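Local atomic coordinates of glucosamine kinase (Streptacidiphilus jiangxiensis, PDB entry 6HWJ), a protein that catalyses the magnesium- and ATP-dependent phosphorylation of D-glucosamine to D-glucosamine 6-phosphate, and acts more weakly on glucose. Residues 105-110 against 165-170; 130-135 against 182-187; 200-205 against 363-368. All coordinates share one frame; numbering follows the deposited sequence.

From the N terminus, the chain first supplies the loop 105-110 between strands 98-102 and 112-115, then strand 130-134, before reaching 165-170, where contact 1 closes a loop of 54 residues. Contact 2 closes at 182-187, returning to the segment 130-135 over 46 residues. The two loops cross, because their segments alternate; strands 166-172 and 179-186 are sheet neighbours, with Trp167 N 2.8 Å from Val184 O. Contact 1 fastens the 105-110 loop to the six-stranded antiparallel sheet and contact 2 pairs its two middle strands, which carry residues that probably bind ATP. Contact 3 follows in series, spanning 157 residues, and joins two helices of the helical part, its centre about 36 Å from that of contact 2.

Contact 1: 105-110 against 165-170; sequences GAAPVT and RPWGLL
The indole of Trp167 projects from the strand like a flat shelf, and the backbone from Gly105 O to Ala106 CA runs along one of its faces. Gly105 O is the first bump, 3.8 Å above the plane and over the centre of the ring. On the same face, Ala106 CA lies 3.5 Å above the plane, nearer the rim. Ala106 CB fits beside the root of the tryptophan, 3.5 Å from Trp167 O. At the far end, Ala107 O comes within 3.2 Å of Trp167 CZ3, while an inverse gamma turn centred on Pro108 brings back Val109, whose CG2 meets Trp167 CZ3 at 3.8 Å. Trp167 CG is anti to the carbonyl carbon (chi1 -72°), which extends the ring over the loop. A classic beta bulge, Trp167 and Gly168 together opposing Val184 of the next strand, lies at the base of the ring. Gly105, with a positive phi of 107°, leaves room for the bent chain of Arg165, whose NH2 is hydrogen-bonded to Thr104 O. The loop is thus fitted to the sheet by shape and van der Waals contact, while the polar hold comes from Arg165 on Thr104 and the backbone of Trp167 on Phe103.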
loop_
_atom_site.group_PDB
_atom_site.type_symbol
_atom_site.label_atom_id
_atom_site.label_comp_id
_atom_site.label_asym_id
_atom_site.label_seq_id
_atom_site.Cartn_x
_atom_site.Cartn_y
_atom_site.Cartn_z
ATOM N N GLY A 105 5.487 10.385 -20.534
ATOM C CA GLY A 105 6.724 9.772 -20.102
ATOM C C GLY A 105 6.866 8.309 -20.477
ATOM O O GLY A 105 7.995 7.801 -20.525
ATOM N N ALA A 106 5.758 7.608 -20.727
ATOM C CA ALA A 106 5.866 6.263 -21.267
ATOM C C ALA A 106 6.691 6.303 -22.554
ATOM O O ALA A 106 6.516 7.187 -23.393
ATOM C CB ALA A 106 4.479 5.677 -21.530
ATOM N N ALA A 107 7.613 5.363 -22.691
ATOM C CA ALA A 107 8.434 5.235 -23.889
ATOM C C ALA A 107 8.656 3.759 -24.173
ATOM O O ALA A 107 8.728 2.948 -23.239
ATOM C CB ALA A 107 9.793 5.939 -23.733
ATOM N N PRO A 108 8.767 3.379 -25.456
ATOM C CA PRO A 108 8.929 1.962 -25.816
ATOM C C PRO A 108 10.338 1.446 -25.530
ATOM O O PRO A 108 11.063 1.002 -26.429
ATOM C CB PRO A 108 8.596 1.967 -27.318
ATOM C CG PRO A 108 9.085 3.340 -27.793
ATOM C CD PRO A 108 8.791 4.277 -26.640
ATOM N N VAL A 109 10.735 1.488 -24.253
ATOM C CA VAL A 109 12.070 1.001 -23.883
ATOM C C VAL A 109 12.113 -0.521 -23.952
ATOM O O VAL A 109 11.081 -1.215 -23.914
ATOM C CB VAL A 109 12.479 1.504 -22.485
ATOM C CG1 VAL A 109 12.585 3.031 -22.481
ATOM C CG2 VAL A 109 11.499 1.016 -21.416
ATOM N N THR A 110 13.334 -1.050 -24.040
ATOM C CA THR A 110 13.560 -2.460 -24.330
ATOM C C THR A 110 14.582 -3.027 -23.360
ATOM O O THR A 110 15.342 -2.295 -22.736
ATOM C CB THR A 110 14.068 -2.674 -25.773
ATOM O OG1 THR A 110 15.225 -1.863 -25.984
ATOM C CG2 THR A 110 13.005 -2.284 -26.787
ATOM N N ARG A 165 7.003 7.941 -11.252
ATOM C CA ARG A 165 6.192 8.455 -12.336
ATOM C C ARG A 165 5.417 7.302 -12.990
ATOM O O ARG A 165 6.021 6.298 -13.374
ATOM C CB ARG A 165 7.061 9.159 -13.389
ATOM C CG ARG A 165 6.231 9.739 -14.537
ATOM C CD ARG A 165 7.038 9.871 -15.813
ATOM N NE ARG A 165 7.861 11.075 -15.831
ATOM C CZ ARG A 165 7.485 12.242 -16.350
ATOM N NH1 ARG A 165 8.318 13.270 -16.314
ATOM N NH2 ARG A 165 6.286 12.384 -16.896
ATOM N N PRO A 166 4.098 7.409 -13.125
ATOM C CA PRO A 166 3.350 6.369 -13.835
ATOM C C PRO A 166 3.575 6.469 -15.330
ATOM O O PRO A 166 3.529 7.558 -15.907
ATOM C CB PRO A 166 1.891 6.658 -13.461
ATOM C CG PRO A 166 1.874 8.121 -13.243
ATOM C CD PRO A 166 3.204 8.473 -12.614
ATOM N N TRP A 167 3.823 5.315 -15.943
ATOM C CA TRP A 167 3.890 5.168 -17.384
ATOM C C TRP A 167 2.598 4.630 -17.972
ATOM O O TRP A 167 2.159 5.087 -19.027
ATOM C CB TRP A 167 5.023 4.207 -17.770
ATOM C CG TRP A 167 6.412 4.746 -17.599
ATOM C CD1 TRP A 167 6.846 5.628 -16.654
ATOM C CD2 TRP A 167 7.554 4.413 -18.400
ATOM N NE1 TRP A 167 8.185 5.867 -16.814
ATOM C CE2 TRP A 167 8.649 5.136 -17.879
ATOM C CE3 TRP A 167 7.756 3.576 -19.503
ATOM C CZ2 TRP A 167 9.924 5.043 -18.416
ATOM C CZ3 TRP A 167 9.024 3.492 -20.056
ATOM C CH2 TRP A 167 10.095 4.224 -19.514
ATOM N N GLY A 168 1.983 3.644 -17.311
ATOM C CA GLY A 168 0.734 3.118 -17.809
ATOM C C GLY A 168 0.099 2.162 -16.830
ATOM O O GLY A 168 0.738 1.667 -15.891
ATOM N N LEU A 169 -1.175 1.898 -17.090
ATOM C CA LEU A 169 -1.969 0.946 -16.346
ATOM C C LEU A 169 -2.765 0.090 -17.315
ATOM O O LEU A 169 -3.341 0.607 -18.279
ATOM C CB LEU A 169 -2.935 1.675 -15.408
ATOM C CG LEU A 169 -2.282 2.557 -14.351
ATOM C CD1 LEU A 169 -3.319 3.460 -13.714
ATOM C CD2 LEU A 169 -1.590 1.679 -13.327
ATOM N N LEU A 170 -2.805 -1.212 -17.051
ATOM C CA LEU A 170 -3.659 -2.139 -17.786
ATOM C C LEU A 170 -4.717 -2.668 -16.833
ATOM O O LEU A 170 -4.382 -3.270 -15.803
ATOM C CB LEU A 170 -2.859 -3.297 -18.371
ATOM C CG LEU A 170 -3.692 -4.406 -19.018
ATOM C CD1 LEU A 170 -4.503 -3.834 -20.190
ATOM C CD2 LEU A 170 -2.833 -5.571 -19.477
#

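Contact 2: 130-135 against 182-187; sequences AVVKWA and ASVVAY
Val132 and Val184 lie side by side on the tightly packed face of this strand pair, their methyls meeting at 3.9 Å between Val132 CG2 and Val184 CG2. On the same face, Ala182 CB rests 3.8 Å from Trp134 CE3, and Val132 CG1 sits over one face of the indole, toward its rim. Helix 79-88 packs here through Leu83, Val84 and Leu87, so Val132, Ala182 and Val184 are enclosed between helix and sheet.

Strands 130-134 and 179-186 form the central antiparallel ladder of the six-stranded sheet, a layout consistent with the nucleotide-binding lobe of protein-kinase-like folds, with Lys133 and the segment from Ala186 to Leu188 inferred to bind ATP. Val131 pairs with Val185, its N 2.8 Å from Val185 O and almost in line with that carbonyl, and Lys133 pairs with Ser183, its N 2.9 Å from Ser183 O at an N-H...O angle of 168°. The return bonds, Val185 N to Val131 O and Ser183 N to Lys133 O, are each 3.1 Å and reach the carbonyls at a tilt.

The other face, carrying Val131, Lys133, Ser183 and Val185, is looser and hydrated. A water donates to Val131 O at 2.9 Å and is also bonded to Ser183 OG, which a chi1 of 58° sets beside Lys133 CB. From there the extended lysine chain carries NZ away from the strands, toward long, weak ion pairs with Asp118 and the magnesium ligand Asp319. At the Ala130 end of the ladder Val131 CG2 packs obliquely on Tyr187 CD1, 3.7 Å away.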
loop_
_atom_site.group_PDB
_atom_site.type_symbol
_atom_site.label_atom_id
_atom_site.label_comp_id
_atom_site.label_asym_id
_atom_site.label_seq_id
_atom_site.Cartn_x
_atom_site.Cartn_y
_atom_site.Cartn_z
ATOM N N ALA A 130 12.058 1.438 -16.103
ATOM C CA ALA A 130 10.656 1.259 -15.760
ATOM C C ALA A 130 10.478 -0.106 -15.114
ATOM O O ALA A 130 11.295 -1.012 -15.295
ATOM C CB ALA A 130 9.741 1.382 -16.985
ATOM N N VAL A 131 9.390 -0.241 -14.354
ATOM C CA VAL A 131 9.065 -1.480 -13.652
ATOM C C VAL A 131 7.652 -1.884 -14.052
ATOM O O VAL A 131 6.697 -1.119 -13.844
ATOM C CB VAL A 131 9.147 -1.330 -12.129
ATOM C CG1 VAL A 131 8.877 -2.675 -11.462
ATOM C CG2 VAL A 131 10.496 -0.767 -11.729
ATOM N N VAL A 132 7.521 -3.067 -14.621
ATOM C CA VAL A 132 6.243 -3.666 -14.948
ATOM C C VAL A 132 5.911 -4.643 -13.827
ATOM O O VAL A 132 6.701 -5.548 -13.522
ATOM C CB VAL A 132 6.283 -4.398 -16.294
ATOM C CG1 VAL A 132 4.947 -5.140 -16.529
ATOM C CG2 VAL A 132 6.599 -3.444 -17.425
ATOM N N LYS A 133 4.750 -4.467 -13.227
ATOM C CA LYS A 133 4.279 -5.322 -12.139
ATOM C C LYS A 133 3.015 -6.001 -12.634
ATOM O O LYS A 133 2.002 -5.320 -12.848
ATOM C CB LYS A 133 4.008 -4.508 -10.881
ATOM C CG LYS A 133 3.522 -5.342 -9.701
ATOM C CD LYS A 133 3.358 -4.464 -8.461
ATOM C CE LYS A 133 2.950 -5.286 -7.242
ATOM N NZ LYS A 133 2.649 -4.421 -6.063
ATOM N N TRP A 134 3.087 -7.321 -12.825
ATOM C CA TRP A 134 1.931 -8.112 -13.191
ATOM C C TRP A 134 1.124 -8.469 -11.949
ATOM O O TRP A 134 1.672 -8.989 -10.973
ATOM C CB TRP A 134 2.344 -9.421 -13.871
ATOM C CG TRP A 134 3.164 -9.271 -15.106
ATOM C CD1 TRP A 134 4.509 -9.498 -15.224
ATOM C CD2 TRP A 134 2.706 -8.863 -16.387
ATOM N NE1 TRP A 134 4.907 -9.260 -16.517
ATOM C CE2 TRP A 134 3.822 -8.867 -17.251
ATOM C CE3 TRP A 134 1.459 -8.504 -16.898
ATOM C CZ2 TRP A 134 3.727 -8.513 -18.588
ATOM C CZ3 TRP A 134 1.360 -8.157 -18.228
ATOM C CH2 TRP A 134 2.495 -8.164 -19.067
ATOM N N ALA A 135 -0.170 -8.210 -11.987
ATOM C CA ALA A 135 -1.068 -8.871 -11.058
ATOM C C ALA A 135 -0.957 -10.363 -11.343
ATOM O O ALA A 135 -0.581 -10.780 -12.452
ATOM C CB ALA A 135 -2.497 -8.373 -11.226
ATOM N N ALA A 182 -1.877 -4.988 -14.686
ATOM C CA ALA A 182 -0.465 -4.620 -14.760
ATOM C C ALA A 182 -0.319 -3.118 -14.576
ATOM O O ALA A 182 -1.143 -2.341 -15.057
ATOM C CB ALA A 182 0.174 -5.024 -16.091
ATOM N N SER A 183 0.752 -2.718 -13.899
ATOM C CA SER A 183 1.139 -1.327 -13.774
ATOM C C SER A 183 2.567 -1.171 -14.278
ATOM O O SER A 183 3.385 -2.097 -14.183
ATOM C CB SER A 183 1.038 -0.847 -12.325
ATOM O OG SER A 183 1.848 -1.643 -11.483
ATOM N N VAL A 184 2.851 0.007 -14.834
ATOM C CA VAL A 184 4.182 0.384 -15.292
ATOM C C VAL A 184 4.491 1.746 -14.691
ATOM O O VAL A 184 3.759 2.712 -14.922
ATOM C CB VAL A 184 4.269 0.428 -16.817
ATOM C CG1 VAL A 184 5.700 0.600 -17.278
ATOM C CG2 VAL A 184 3.668 -0.843 -17.420
ATOM N N VAL A 185 5.553 1.815 -13.889
ATOM C CA VAL A 185 5.966 3.047 -13.238
ATOM C C VAL A 185 7.481 3.176 -13.365
ATOM O O VAL A 185 8.193 2.215 -13.663
ATOM C CB VAL A 185 5.549 3.108 -11.747
ATOM C CG1 VAL A 185 4.058 2.879 -11.584
ATOM C CG2 VAL A 185 6.357 2.066 -10.965
ATOM N N ALA A 186 7.972 4.379 -13.076
ATOM C CA ALA A 186 9.392 4.648 -13.165
ATOM C C ALA A 186 10.151 3.788 -12.169
ATOM O O ALA A 186 9.654 3.483 -11.075
ATOM C CB ALA A 186 9.674 6.125 -12.897
ATOM N N TYR A 187 11.331 3.350 -12.581
ATOM C CA TYR A 187 12.261 2.609 -11.736
ATOM C C TYR A 187 13.157 3.606 -11.005
ATOM O O TYR A 187 13.710 4.506 -11.629
ATOM C CB TYR A 187 13.104 1.674 -12.616
ATOM C CG TYR A 187 14.156 0.842 -11.907
ATOM C CD1 TYR A 187 13.870 0.197 -10.716
ATOM C CD2 TYR A 187 15.419 0.672 -12.462
ATOM C CE1 TYR A 187 14.824 -0.584 -10.086
ATOM C CE2 TYR A 187 16.375 -0.107 -11.842
ATOM C CZ TYR A 187 16.071 -0.734 -10.657
ATOM O OH TYR A 187 17.014 -1.508 -10.024
HETATM O O HOH W 1 4.804 -1.121 -11.672
#

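Contact 3: 200-205 against 363-368; sequences DDVRRL and APVRAW
Helices 194-207 and 362-386 pack against each other in the helical part of the kinase through Val202 and Leu205 on one and Val365, Trp368 and the backbone of Pro364 on the other. The short segments run with their N-to-C directions 132° apart and their axes approach to 9.7 Å, so the helices cross well away from antiparallel and share a compact patch rather than a long seam. Val202 buries more of itself against the opposite segment than any other residue here, and splits its two methyls between different partners. CG2 descends on a face of the Trp368 indole in a CH-pi contact, 3.5 Å from the centroid of the six-membered ring and only 12° off the ring normal. CG1, anti to the backbone N (chi1 174°), turns the other way and meets Val365 CG1 at 3.8 Å, the two side chains crossing at about a right angle. One turn further on, Leu205 CD2 approaches the base of the same tryptophan, 3.6 Å from Trp368 CB and 3.8 Å from Trp368 CD1. That methyl also lies 4.0 Å from Pro364 O, near the start of the second helix. The indole is therefore touched at two places, by a valine over its six-membered ring and by a leucine methyl against CB, CG and CD1.

Around the patch, Val349 and Val353 of helix 335-356 reach Val202, while Met212 and Leu216 of helix 212-234 pack on Trp368. Trp368 NE1 donates to Ala215 O, a bond that would fix the rotation of the ring and so present its face to Val202. The side-chain contacts between the two segments are all apolar: dispersion and close fit join the helices, and the polar edge of the indole is satisfied by a third helix.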
loop_
_atom_site.group_PDB
_atom_site.type_symbol
_atom_site.label_atom_id
_atom_site.label_comp_id
_atom_site.label_asym_id
_atom_site.label_seq_id
_atom_site.Cartn_x
_atom_site.Cartn_y
_atom_site.Cartn_z
ATOM N N ASP A 200 17.755 6.582 9.950
ATOM C CA ASP A 200 19.074 7.197 9.847
ATOM C C ASP A 200 19.041 8.684 10.216
ATOM O O ASP A 200 19.933 9.167 10.931
ATOM C CB ASP A 200 19.630 7.006 8.437
ATOM C CG ASP A 200 21.070 7.458 8.334
ATOM O OD1 ASP A 200 21.917 6.831 8.988
ATOM O OD2 ASP A 200 21.343 8.449 7.626
ATOM N N ASP A 201 18.046 9.427 9.733
ATOM C CA ASP A 201 17.915 10.833 10.125
ATOM C C ASP A 201 17.914 11.001 11.640
ATOM O O ASP A 201 18.681 11.795 12.204
ATOM C CB ASP A 201 16.615 11.424 9.576
ATOM C CG ASP A 201 16.676 11.736 8.101
ATOM O OD1 ASP A 201 17.758 11.610 7.495
ATOM O OD2 ASP A 201 15.611 12.114 7.555
ATOM N N VAL A 202 17.029 10.269 12.325
ATOM C CA VAL A 202 16.858 10.459 13.771
ATOM C C VAL A 202 18.079 9.987 14.530
ATOM O O VAL A 202 18.443 10.569 15.553
ATOM C CB VAL A 202 15.561 9.729 14.213
ATOM C CG1 VAL A 202 15.396 9.766 15.716
ATOM C CG2 VAL A 202 14.368 10.378 13.521
ATOM N N ARG A 203 18.739 8.932 14.046
ATOM C CA ARG A 203 20.004 8.511 14.626
ATOM C C ARG A 203 21.049 9.617 14.504
ATOM O O ARG A 203 21.803 9.900 15.450
ATOM C CB ARG A 203 20.459 7.236 13.906
ATOM C CG ARG A 203 21.603 6.492 14.512
ATOM C CD ARG A 203 21.697 5.104 13.872
ATOM N NE ARG A 203 20.902 4.107 14.592
ATOM C CZ ARG A 203 20.427 2.982 14.051
ATOM N NH1 ARG A 203 20.633 2.712 12.765
ATOM N NH2 ARG A 203 19.738 2.131 14.796
ATOM N N ARG A 204 21.103 10.269 13.346
ATOM C CA ARG A 204 22.061 11.353 13.165
ATOM C C ARG A 204 21.740 12.519 14.083
ATOM O O ARG A 204 22.645 13.089 14.705
ATOM C CB ARG A 204 22.090 11.771 11.686
ATOM C CG ARG A 204 22.744 10.711 10.797
ATOM C CD ARG A 204 22.628 11.025 9.301
ATOM N NE ARG A 204 23.484 12.139 8.884
ATOM C CZ ARG A 204 23.083 13.182 8.155
ATOM N NH1 ARG A 204 21.829 13.278 7.732
ATOM N NH2 ARG A 204 23.948 14.129 7.838
ATOM N N LEU A 205 20.453 12.850 14.227
ATOM C CA LEU A 205 20.042 13.819 15.239
ATOM C C LEU A 205 20.576 13.428 16.617
ATOM O O LEU A 205 21.174 14.246 17.322
ATOM C CB LEU A 205 18.517 13.932 15.272
ATOM C CG LEU A 205 17.892 14.749 16.415
ATOM C CD1 LEU A 205 18.221 16.225 16.259
ATOM C CD2 LEU A 205 16.388 14.534 16.463
ATOM N N ALA A 363 16.585 11.737 25.166
ATOM C CA ALA A 363 15.955 13.048 25.306
ATOM C C ALA A 363 15.748 13.728 23.960
ATOM O O ALA A 363 14.606 14.098 23.640
ATOM C CB ALA A 363 16.791 13.920 26.258
ATOM N N PRO A 364 16.773 13.918 23.133
ATOM C CA PRO A 364 16.529 14.532 21.815
ATOM C C PRO A 364 15.612 13.720 20.918
ATOM O O PRO A 364 14.850 14.305 20.138
ATOM C CB PRO A 364 17.938 14.661 21.217
ATOM C CG PRO A 364 18.795 13.716 22.016
ATOM C CD PRO A 364 18.208 13.702 23.393
ATOM N N VAL A 365 15.662 12.392 20.987
ATOM C CA VAL A 365 14.786 11.579 20.146
ATOM C C VAL A 365 13.333 11.757 20.577
ATOM O O VAL A 365 12.433 11.905 19.741
ATOM C CB VAL A 365 15.206 10.098 20.199
ATOM C CG1 VAL A 365 14.258 9.243 19.355
ATOM C CG2 VAL A 365 16.636 9.924 19.740
ATOM N N ARG A 366 13.076 11.759 21.886
ATOM C CA ARG A 366 11.700 11.894 22.356
ATOM C C ARG A 366 11.160 13.292 22.082
ATOM O O ARG A 366 9.987 13.450 21.726
ATOM C CB ARG A 366 11.623 11.562 23.848
ATOM C CG ARG A 366 11.953 10.100 24.156
ATOM C CD ARG A 366 11.867 9.795 25.641
ATOM N NE ARG A 366 10.493 9.811 26.136
ATOM C CZ ARG A 366 10.158 9.714 27.420
ATOM N NH1 ARG A 366 11.098 9.599 28.351
ATOM N NH2 ARG A 366 8.881 9.736 27.775
ATOM N N ALA A 367 12.008 14.314 22.203
ATOM C CA ALA A 367 11.618 15.649 21.772
ATOM C C ALA A 367 11.270 15.650 20.292
ATOM O O ALA A 367 10.303 16.300 19.867
ATOM C CB ALA A 367 12.745 16.643 22.045
ATOM N N TRP A 368 12.025 14.893 19.494
ATOM C CA TRP A 368 11.758 14.831 18.063
ATOM C C TRP A 368 10.439 14.114 17.780
ATOM O O TRP A 368 9.689 14.506 16.872
ATOM C CB TRP A 368 12.929 14.127 17.341
ATOM C CG TRP A 368 12.649 13.858 15.891
ATOM C CD1 TRP A 368 12.968 14.655 14.829
ATOM C CD2 TRP A 368 11.967 12.725 15.358
ATOM N NE1 TRP A 368 12.526 14.070 13.651
ATOM C CE2 TRP A 368 11.904 12.891 13.953
ATOM C CE3 TRP A 368 11.414 11.564 15.927
ATOM C CZ2 TRP A 368 11.308 11.946 13.110
ATOM C CZ3 TRP A 368 10.826 10.627 15.088
ATOM C CH2 TRP A 368 10.784 10.815 13.697
#